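Superoxide dismutase [Fe] (Aquifex pyrophilus, PDB 1COJ) catalyses the dismutation of superoxide radicals to hydrogen peroxide and molecular oxygen, using one iron ion per subunit. Local coordinates at residues G86-L100 / F184-F197. Sequence-based numbering, arbitrary orientation.
Sequences GMLTPGGKGEPSEAL and FFKNINWDVVNERF
Met87 places its CE methyl between Phe184 and Val193, 3.8 Å from both Phe184 CZ and Val193 CG2. Its sulfur stands at the edge of the Phe184 ring in a Met-aromatic contact, and the bend at chi3 (-77°) is what turns the methyl in toward Val193. Leu88 CD2 meets the same ring obliquely, on the CD1–CE1 side. Further along, Leu100 fits as a knob among Trp190, Val193, Asn194 and Phe197: CD1 makes a CH-pi contact over the Phe197 ring, while CD2 lies 3.9 Å from Trp190 CZ3. The indole of Trp190 is sandwiched, with Pro96 CD over one face, 3.8 Å from the centroid of the five-membered ring, and Ile188 CG2 over the other. Replacing Trp190 by an alanine would remove the indole and is likely to open a gap between Pro96 and Ile188 and leave Leu100 CD2 less firmly seated. In this iron/manganese superoxide dismutase, the linker from the alpha-hairpin domain to the C-terminal domain is thereby laid along the start of helix 190-207; the Leu88 side chain lies about 7 Å from that of the iron ligand His27, and that of Phe184 about 7 Å from that of Asp163. Backbone bonds join the linker to residues 187-190: Asn189 N to Met87 O, Thr89 N to Asn187 O (2.9 Å, nearly straight at 169°), Lys93 N to Ile188 O, and Trp190 N to Lys93 O. Between these pairs the linker reverses in a type II turn, Thr89 to Gly92. Asn189 N-caps the helix through OD1, weakly, and its ND2 donates to a water that also bonds Gly86 O. At the outer edge, the extended Lys93 chain bends at its last torsion and brings NZ 2.8 Å from Asp191 OD2, a salt bridge that meets the carboxylate on its syn side but 32° out of its plane.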
ATOM      1  N   GLY A  86      -4.193  24.959  10.594  1.00 10.77           N
ATOM      2  CA  GLY A  86      -3.670  25.759  11.685  1.00 11.26           C
ATOM      3  C   GLY A  86      -2.466  26.629  11.387  1.00 11.51           C
ATOM      4  O   GLY A  86      -2.188  27.578  12.122  1.00 12.59           O
ATOM      5  N   MET A  87      -1.754  26.336  10.308  1.00 10.22           N
ATOM      6  CA  MET A  87      -0.584  27.128   9.974  1.00 12.15           C
ATOM      7  C   MET A  87      -0.791  28.063   8.786  1.00 11.74           C
ATOM      8  O   MET A  87       0.179  28.576   8.230  1.00 13.12           O
ATOM      9  CB  MET A  87       0.630  26.225   9.732  1.00 11.99           C
ATOM     10  CG  MET A  87       0.527  25.330   8.505  1.00 13.43           C
ATOM     11  SD  MET A  87       2.027  24.382   8.228  1.00 13.68           S
ATOM     12  CE  MET A  87       3.081  25.629   7.535  1.00 14.06           C
ATOM     13  N   LEU A  88      -2.045  28.291   8.404  1.00 13.97           N
ATOM     14  CA  LEU A  88      -2.355  29.177   7.282  1.00 15.34           C
ATOM     15  C   LEU A  88      -3.063  30.456   7.733  1.00 16.80           C
ATOM     16  O   LEU A  88      -4.046  30.403   8.479  1.00 19.85           O
ATOM     17  CB  LEU A  88      -3.213  28.448   6.240  1.00 13.74           C
ATOM     18  CG  LEU A  88      -2.544  27.296   5.483  1.00 14.22           C
ATOM     19  CD1 LEU A  88      -3.588  26.494   4.732  1.00 15.18           C
ATOM     20  CD2 LEU A  88      -1.480  27.826   4.532  1.00 13.79           C
ATOM     21  N   THR A  89      -2.527  31.604   7.318  1.00 18.14           N
ATOM     22  CA  THR A  89      -3.105  32.915   7.633  1.00 19.80           C
ATOM     23  C   THR A  89      -3.044  33.729   6.354  1.00 18.92           C
ATOM     24  O   THR A  89      -2.064  33.633   5.615  1.00 17.36           O
ATOM     25  CB  THR A  89      -2.308  33.679   8.733  1.00 21.78           C
ATOM     26  OG1 THR A  89      -1.816  32.750   9.698  1.00 33.01           O
ATOM     27  CG2 THR A  89      -3.172  34.635   9.457  1.00 21.63           C
ATOM     28  N   PRO A  90      -4.081  34.542   6.073  1.00 19.29           N
ATOM     29  CA  PRO A  90      -4.102  35.359   4.855  1.00 18.27           C
ATOM     30  C   PRO A  90      -2.854  36.222   4.669  1.00 18.92           C
ATOM     31  O   PRO A  90      -2.543  37.074   5.496  1.00 19.65           O
ATOM     32  CB  PRO A  90      -5.378  36.198   5.017  1.00 19.34           C
ATOM     33  CG  PRO A  90      -5.656  36.162   6.501  1.00 21.78           C
ATOM     34  CD  PRO A  90      -5.320  34.741   6.845  1.00 18.67           C
ATOM     35  N   GLY A  91      -2.111  35.944   3.604  1.00 17.87           N
ATOM     36  CA  GLY A  91      -0.902  36.686   3.305  1.00 18.00           C
ATOM     37  C   GLY A  91       0.314  36.268   4.106  1.00 19.77           C
ATOM     38  O   GLY A  91       1.404  36.786   3.878  1.00 21.12           O
ATOM     39  N   GLY A  92       0.142  35.333   5.034  1.00 20.47           N
ATOM     40  CA  GLY A  92       1.258  34.876   5.838  1.00 21.20           C
ATOM     41  C   GLY A  92       1.462  35.741   7.065  1.00 23.68           C
ATOM     42  O   GLY A  92       0.812  36.783   7.216  1.00 26.33           O
ATOM     43  N   LYS A  93       2.366  35.318   7.944  1.00 23.39           N
ATOM     44  CA  LYS A  93       2.642  36.063   9.168  1.00 24.09           C
ATOM     45  C   LYS A  93       3.999  35.689   9.753  1.00 24.03           C
ATOM     46  O   LYS A  93       4.383  34.520   9.752  1.00 22.86           O
ATOM     47  CB  LYS A  93       1.548  35.786  10.200  1.00 26.28           C
ATOM     48  CG  LYS A  93       1.549  36.716  11.398  1.00 29.98           C
ATOM     49  CD  LYS A  93       0.362  36.412  12.300  1.00 36.11           C
ATOM     50  CE  LYS A  93       0.160  37.485  13.362  1.00 40.96           C
ATOM     51  NZ  LYS A  93       1.305  37.617  14.303  1.00 44.12           N
ATOM     52  N   GLY A  94       4.713  36.688  10.261  1.00 24.07           N
ATOM     53  CA  GLY A  94       6.012  36.459  10.863  1.00 22.31           C
ATOM     54  C   GLY A  94       7.067  36.010   9.878  1.00 22.36           C
ATOM     55  O   GLY A  94       6.923  36.199   8.666  1.00 22.45           O
ATOM     56  N   GLU A  95       8.126  35.409  10.410  1.00 24.18           N
ATOM     57  CA  GLU A  95       9.250  34.907   9.624  1.00 26.02           C
ATOM     58  C   GLU A  95       9.881  33.749  10.379  1.00 23.88           C
ATOM     59  O   GLU A  95       9.701  33.618  11.593  1.00 22.24           O
ATOM     60  CB  GLU A  95      10.325  35.986   9.466  1.00 32.54           C
ATOM     61  CG  GLU A  95      10.091  36.998   8.367  1.00 41.30           C
ATOM     62  CD  GLU A  95      11.262  37.952   8.239  1.00 45.07           C
ATOM     63  OE1 GLU A  95      12.397  37.457   8.058  1.00 46.24           O
ATOM     64  OE2 GLU A  95      11.056  39.184   8.338  1.00 47.62           O
ATOM     65  N   PRO A  96      10.602  32.868   9.672  1.00 23.15           N
ATOM     66  CA  PRO A  96      11.225  31.755  10.391  1.00 23.05           C
ATOM     67  C   PRO A  96      12.264  32.299  11.379  1.00 23.88           C
ATOM     68  O   PRO A  96      13.010  33.226  11.059  1.00 24.24           O
ATOM     69  CB  PRO A  96      11.864  30.931   9.268  1.00 23.58           C
ATOM     70  CG  PRO A  96      12.030  31.913   8.141  1.00 23.42           C
ATOM     71  CD  PRO A  96      10.785  32.732   8.216  1.00 20.95           C
ATOM     72  N   SER A  97      12.272  31.755  12.588  1.00 22.72           N
ATOM     73  CA  SER A  97      13.199  32.190  13.621  1.00 22.31           C
ATOM     74  C   SER A  97      14.650  31.922  13.243  1.00 24.10           C
ATOM     75  O   SER A  97      14.939  31.094  12.370  1.00 24.99           O
ATOM     76  CB  SER A  97      12.869  31.490  14.938  1.00 21.34           C
ATOM     77  OG  SER A  97      12.996  30.083  14.822  1.00 19.29           O
ATOM     78  N   GLU A  98      15.567  32.612  13.914  1.00 24.14           N
ATOM     79  CA  GLU A  98      16.988  32.428  13.646  1.00 24.52           C
ATOM     80  C   GLU A  98      17.388  30.999  13.967  1.00 21.33           C
ATOM     81  O   GLU A  98      18.144  30.381  13.219  1.00 20.22           O
ATOM     82  CB  GLU A  98      17.837  33.417  14.448  1.00 27.63           C
ATOM     83  CG  GLU A  98      17.641  34.875  14.032  1.00 36.51           C
ATOM     84  CD  GLU A  98      17.990  35.141  12.566  1.00 41.71           C
ATOM     85  OE1 GLU A  98      17.120  35.654  11.824  1.00 45.13           O
ATOM     86  OE2 GLU A  98      19.138  34.853  12.160  1.00 44.97           O
ATOM     87  N   ALA A  99      16.847  30.467  15.056  1.00 18.19           N
ATOM     88  CA  ALA A  99      17.136  29.099  15.465  1.00 19.18           C
ATOM     89  C   ALA A  99      16.694  28.123  14.376  1.00 18.75           C
ATOM     90  O   ALA A  99      17.428  27.192  14.035  1.00 19.06           O
ATOM     91  CB  ALA A  99      16.437  28.780  16.776  1.00 19.98           C
ATOM     92  N   LEU A 100      15.506  28.349  13.819  1.00 18.28           N
ATOM     93  CA  LEU A 100      14.986  27.488  12.763  1.00 18.66           C
ATOM     94  C   LEU A 100      15.859  27.583  11.513  1.00 18.55           C
ATOM     95  O   LEU A 100      16.231  26.562  10.930  1.00 17.50           O
ATOM     96  CB  LEU A 100      13.535  27.848  12.430  1.00 18.16           C
ATOM     97  CG  LEU A 100      12.897  27.067  11.276  1.00 19.65           C
ATOM     98  CD1 LEU A 100      12.937  25.568  11.559  1.00 18.90           C
ATOM     99  CD2 LEU A 100      11.467  27.535  11.055  1.00 20.10           C
ATOM    100  N   PHE A 184       0.524  28.141  -1.137  1.00 13.24           N
ATOM    101  CA  PHE A 184       0.654  27.641   0.231  1.00 12.99           C
ATOM    102  C   PHE A 184       1.771  28.397   0.959  1.00 13.15           C
ATOM    103  O   PHE A 184       1.594  28.854   2.092  1.00 10.81           O
ATOM    104  CB  PHE A 184       0.944  26.131   0.241  1.00 13.11           C
ATOM    105  CG  PHE A 184       1.207  25.580   1.616  1.00 12.20           C
ATOM    106  CD1 PHE A 184       0.160  25.120   2.407  1.00 13.33           C
ATOM    107  CD2 PHE A 184       2.502  25.544   2.132  1.00 12.69           C
ATOM    108  CE1 PHE A 184       0.399  24.639   3.695  1.00 12.94           C
ATOM    109  CE2 PHE A 184       2.748  25.067   3.415  1.00 11.94           C
ATOM    110  CZ  PHE A 184       1.693  24.612   4.196  1.00 10.52           C
ATOM    111  N   PHE A 185       2.919  28.528   0.303  1.00 14.65           N
ATOM    112  CA  PHE A 185       4.047  29.238   0.893  1.00 16.98           C
ATOM    113  C   PHE A 185       3.764  30.713   1.187  1.00 17.55           C
ATOM    114  O   PHE A 185       4.343  31.280   2.114  1.00 18.69           O
ATOM    115  CB  PHE A 185       5.289  29.087   0.018  1.00 19.23           C
ATOM    116  CG  PHE A 185       6.021  27.792   0.233  1.00 24.05           C
ATOM    117  CD1 PHE A 185       6.949  27.672   1.265  1.00 25.78           C
ATOM    118  CD2 PHE A 185       5.767  26.687  -0.570  1.00 25.20           C
ATOM    119  CE1 PHE A 185       7.613  26.467   1.494  1.00 25.83           C
ATOM    120  CE2 PHE A 185       6.425  25.475  -0.349  1.00 25.92           C
ATOM    121  CZ  PHE A 185       7.348  25.367   0.685  1.00 25.23           C
ATOM    122  N   LYS A 186       2.862  31.321   0.419  1.00 17.70           N
ATOM    123  CA  LYS A 186       2.509  32.729   0.616  1.00 19.08           C
ATOM    124  C   LYS A 186       1.652  32.950   1.857  1.00 18.07           C
ATOM    125  O   LYS A 186       1.564  34.071   2.360  1.00 19.74           O
ATOM    126  CB  LYS A 186       1.735  33.283  -0.585  1.00 20.17           C
ATOM    127  CG  LYS A 186       2.519  33.448  -1.861  1.00 28.50           C
ATOM    128  CD  LYS A 186       1.738  34.333  -2.823  1.00 34.73           C
ATOM    129  CE  LYS A 186       2.359  34.365  -4.211  1.00 39.39           C
ATOM    130  NZ  LYS A 186       2.157  33.085  -4.950  1.00 43.08           N
ATOM    131  N   ASN A 187       1.017  31.896   2.355  1.00 15.10           N
ATOM    132  CA  ASN A 187       0.148  32.034   3.514  1.00 14.85           C
ATOM    133  C   ASN A 187       0.627  31.355   4.788  1.00 15.73           C
ATOM    134  O   ASN A 187      -0.161  31.156   5.715  1.00 18.27           O
ATOM    135  CB  ASN A 187      -1.257  31.542   3.167  1.00 13.94           C
ATOM    136  CG  ASN A 187      -1.903  32.364   2.081  1.00 13.46           C
ATOM    137  OD1 ASN A 187      -1.870  32.015   0.909  1.00 15.71           O
ATOM    138  ND2 ASN A 187      -2.513  33.458   2.473  1.00 10.32           N
ATOM    139  N   ILE A 188       1.917  31.050   4.872  1.00 14.92           N
ATOM    140  CA  ILE A 188       2.445  30.382   6.055  1.00 14.44           C
ATOM    141  C   ILE A 188       2.526  31.292   7.275  1.00 14.68           C
ATOM    142  O   ILE A 188       3.067  32.400   7.209  1.00 14.25           O
ATOM    143  CB  ILE A 188       3.836  29.757   5.794  1.00 14.80           C
ATOM    144  CG1 ILE A 188       3.712  28.610   4.788  1.00 14.45           C
ATOM    145  CG2 ILE A 188       4.438  29.245   7.099  1.00 13.23           C
ATOM    146  CD1 ILE A 188       5.028  27.927   4.450  1.00 14.21           C
ATOM    147  N   ASN A 189       1.940  30.832   8.376  1.00 13.09           N
ATOM    148  CA  ASN A 189       1.968  31.563   9.629  1.00 13.47           C
ATOM    149  C   ASN A 189       3.219  31.082  10.363  1.00 15.40           C
ATOM    150  O   ASN A 189       3.199  30.050  11.039  1.00 16.37           O
ATOM    151  CB  ASN A 189       0.719  31.261  10.457  1.00 10.56           C
ATOM    152  CG  ASN A 189       0.652  32.076  11.731  1.00 12.85           C
ATOM    153  OD1 ASN A 189       1.670  32.530  12.263  1.00 16.23           O
ATOM    154  ND2 ASN A 189      -0.551  32.273  12.232  1.00 14.11           N
ATOM    155  N   TRP A 190       4.310  31.825  10.218  1.00 15.21           N
ATOM    156  CA  TRP A 190       5.572  31.470  10.851  1.00 16.30           C
ATOM    157  C   TRP A 190       5.580  31.506  12.370  1.00 17.49           C
ATOM    158  O   TRP A 190       6.446  30.892  12.992  1.00 18.16           O
ATOM    159  CB  TRP A 190       6.706  32.314  10.280  1.00 17.17           C
ATOM    160  CG  TRP A 190       7.011  31.939   8.873  1.00 18.62           C
ATOM    161  CD1 TRP A 190       6.647  32.614   7.742  1.00 18.36           C
ATOM    162  CD2 TRP A 190       7.705  30.766   8.439  1.00 19.12           C
ATOM    163  NE1 TRP A 190       7.068  31.928   6.627  1.00 18.71           N
ATOM    164  CE2 TRP A 190       7.722  30.792   7.026  1.00 19.75           C
ATOM    165  CE3 TRP A 190       8.313  29.695   9.107  1.00 18.93           C
ATOM    166  CZ2 TRP A 190       8.325  29.782   6.266  1.00 20.52           C
ATOM    167  CZ3 TRP A 190       8.914  28.691   8.351  1.00 18.92           C
ATOM    168  CH2 TRP A 190       8.914  28.744   6.944  1.00 18.60           C
ATOM    169  N   ASP A 191       4.624  32.206  12.970  1.00 16.66           N
ATOM    170  CA  ASP A 191       4.540  32.255  14.427  1.00 17.85           C
ATOM    171  C   ASP A 191       4.220  30.838  14.901  1.00 16.42           C
ATOM    172  O   ASP A 191       4.808  30.344  15.865  1.00 16.53           O
ATOM    173  CB  ASP A 191       3.433  33.213  14.880  1.00 20.81           C
ATOM    174  CG  ASP A 191       3.801  34.679  14.693  1.00 24.51           C
ATOM    175  OD1 ASP A 191       4.888  34.981  14.161  1.00 24.81           O
ATOM    176  OD2 ASP A 191       2.994  35.538  15.096  1.00 28.81           O
ATOM    177  N   VAL A 192       3.310  30.183  14.182  1.00 16.01           N
ATOM    178  CA  VAL A 192       2.892  28.815  14.483  1.00 16.27           C
ATOM    179  C   VAL A 192       4.050  27.833  14.278  1.00 15.34           C
ATOM    180  O   VAL A 192       4.375  27.049  15.174  1.00 15.46           O
ATOM    181  CB  VAL A 192       1.676  28.399  13.603  1.00 15.46           C
ATOM    182  CG1 VAL A 192       1.370  26.915  13.761  1.00 15.88           C
ATOM    183  CG2 VAL A 192       0.450  29.215  13.993  1.00 15.60           C
ATOM    184  N   VAL A 193       4.694  27.913  13.118  1.00 14.63           N
ATOM    185  CA  VAL A 193       5.817  27.034  12.799  1.00 15.29           C
ATOM    186  C   VAL A 193       6.977  27.210  13.783  1.00 16.28           C
ATOM    187  O   VAL A 193       7.551  26.225  14.250  1.00 16.51           O
ATOM    188  CB  VAL A 193       6.318  27.261  11.351  1.00 14.91           C
ATOM    189  CG1 VAL A 193       7.484  26.330  11.036  1.00 13.82           C
ATOM    190  CG2 VAL A 193       5.176  27.039  10.368  1.00 13.80           C
ATOM    191  N   ASN A 194       7.307  28.454  14.117  1.00 15.01           N
ATOM    192  CA  ASN A 194       8.400  28.728  15.050  1.00 14.96           C
ATOM    193  C   ASN A 194       8.127  28.121  16.421  1.00 14.78           C
ATOM    194  O   ASN A 194       9.041  27.603  17.074  1.00 14.56           O
ATOM    195  CB  ASN A 194       8.645  30.232  15.186  1.00 15.52           C
ATOM    196  CG  ASN A 194       9.210  30.861  13.920  1.00 17.42           C
ATOM    197  OD1 ASN A 194       9.252  32.083  13.798  1.00 19.79           O
ATOM    198  ND2 ASN A 194       9.638  30.039  12.976  1.00 14.86           N
ATOM    199  N   GLU A 195       6.870  28.184  16.859  1.00 15.54           N
ATOM    200  CA  GLU A 195       6.493  27.619  18.146  1.00 16.93           C
ATOM    201  C   GLU A 195       6.627  26.104  18.109  1.00 15.71           C
ATOM    202  O   GLU A 195       7.117  25.495  19.060  1.00 15.85           O
ATOM    203  CB  GLU A 195       5.063  27.998  18.524  1.00 20.08           C
ATOM    204  CG  GLU A 195       4.587  27.277  19.775  1.00 29.60           C
ATOM    205  CD  GLU A 195       3.285  27.815  20.321  1.00 36.00           C
ATOM    206  OE1 GLU A 195       3.219  28.037  21.548  1.00 40.94           O
ATOM    207  OE2 GLU A 195       2.331  28.009  19.536  1.00 41.01           O
ATOM    208  N   ARG A 196       6.182  25.503  17.010  1.00 15.12           N
ATOM    209  CA  ARG A 196       6.276  24.058  16.841  1.00 13.96           C
ATOM    210  C   ARG A 196       7.739  23.641  16.946  1.00 14.62           C
ATOM    211  O   ARG A 196       8.068  22.661  17.615  1.00 14.41           O
ATOM    212  CB  ARG A 196       5.719  23.635  15.481  1.00 11.89           C
ATOM    213  CG  ARG A 196       4.219  23.804  15.331  1.00 12.05           C
ATOM    214  CD  ARG A 196       3.756  23.318  13.967  1.00 11.72           C
ATOM    215  NE  ARG A 196       2.323  23.527  13.763  1.00 13.47           N
ATOM    216  CZ  ARG A 196       1.713  23.439  12.584  1.00 10.29           C
ATOM    217  NH1 ARG A 196       2.401  23.142  11.494  1.00 10.77           N
ATOM    218  NH2 ARG A 196       0.417  23.698  12.489  1.00 10.73           N
ATOM    219  N   PHE A 197       8.617  24.415  16.314  1.00 13.65           N
ATOM    220  CA  PHE A 197      10.049  24.131  16.329  1.00 16.11           C
ATOM    221  C   PHE A 197      10.634  24.191  17.734  1.00 16.79           C
ATOM    222  O   PHE A 197      11.417  23.320  18.125  1.00 15.40           O
ATOM    223  CB  PHE A 197      10.805  25.092  15.405  1.00 15.08           C
ATOM    224  CG  PHE A 197      12.289  24.828  15.334  1.00 16.14           C
ATOM    225  CD1 PHE A 197      12.776  23.664  14.745  1.00 16.18           C
ATOM    226  CD2 PHE A 197      13.200  25.741  15.858  1.00 17.02           C
ATOM    227  CE1 PHE A 197      14.150  23.412  14.676  1.00 16.36           C
ATOM    228  CE2 PHE A 197      14.575  25.500  15.796  1.00 16.82           C
ATOM    229  CZ  PHE A 197      15.050  24.334  15.204  1.00 15.73           C
TER
HETATM  230  O   HOH W   1      -2.640  30.446  11.403  1.00 17.81           O
HETATM  231  O   HOH W   2      11.642  28.725  16.816  1.00 25.71           O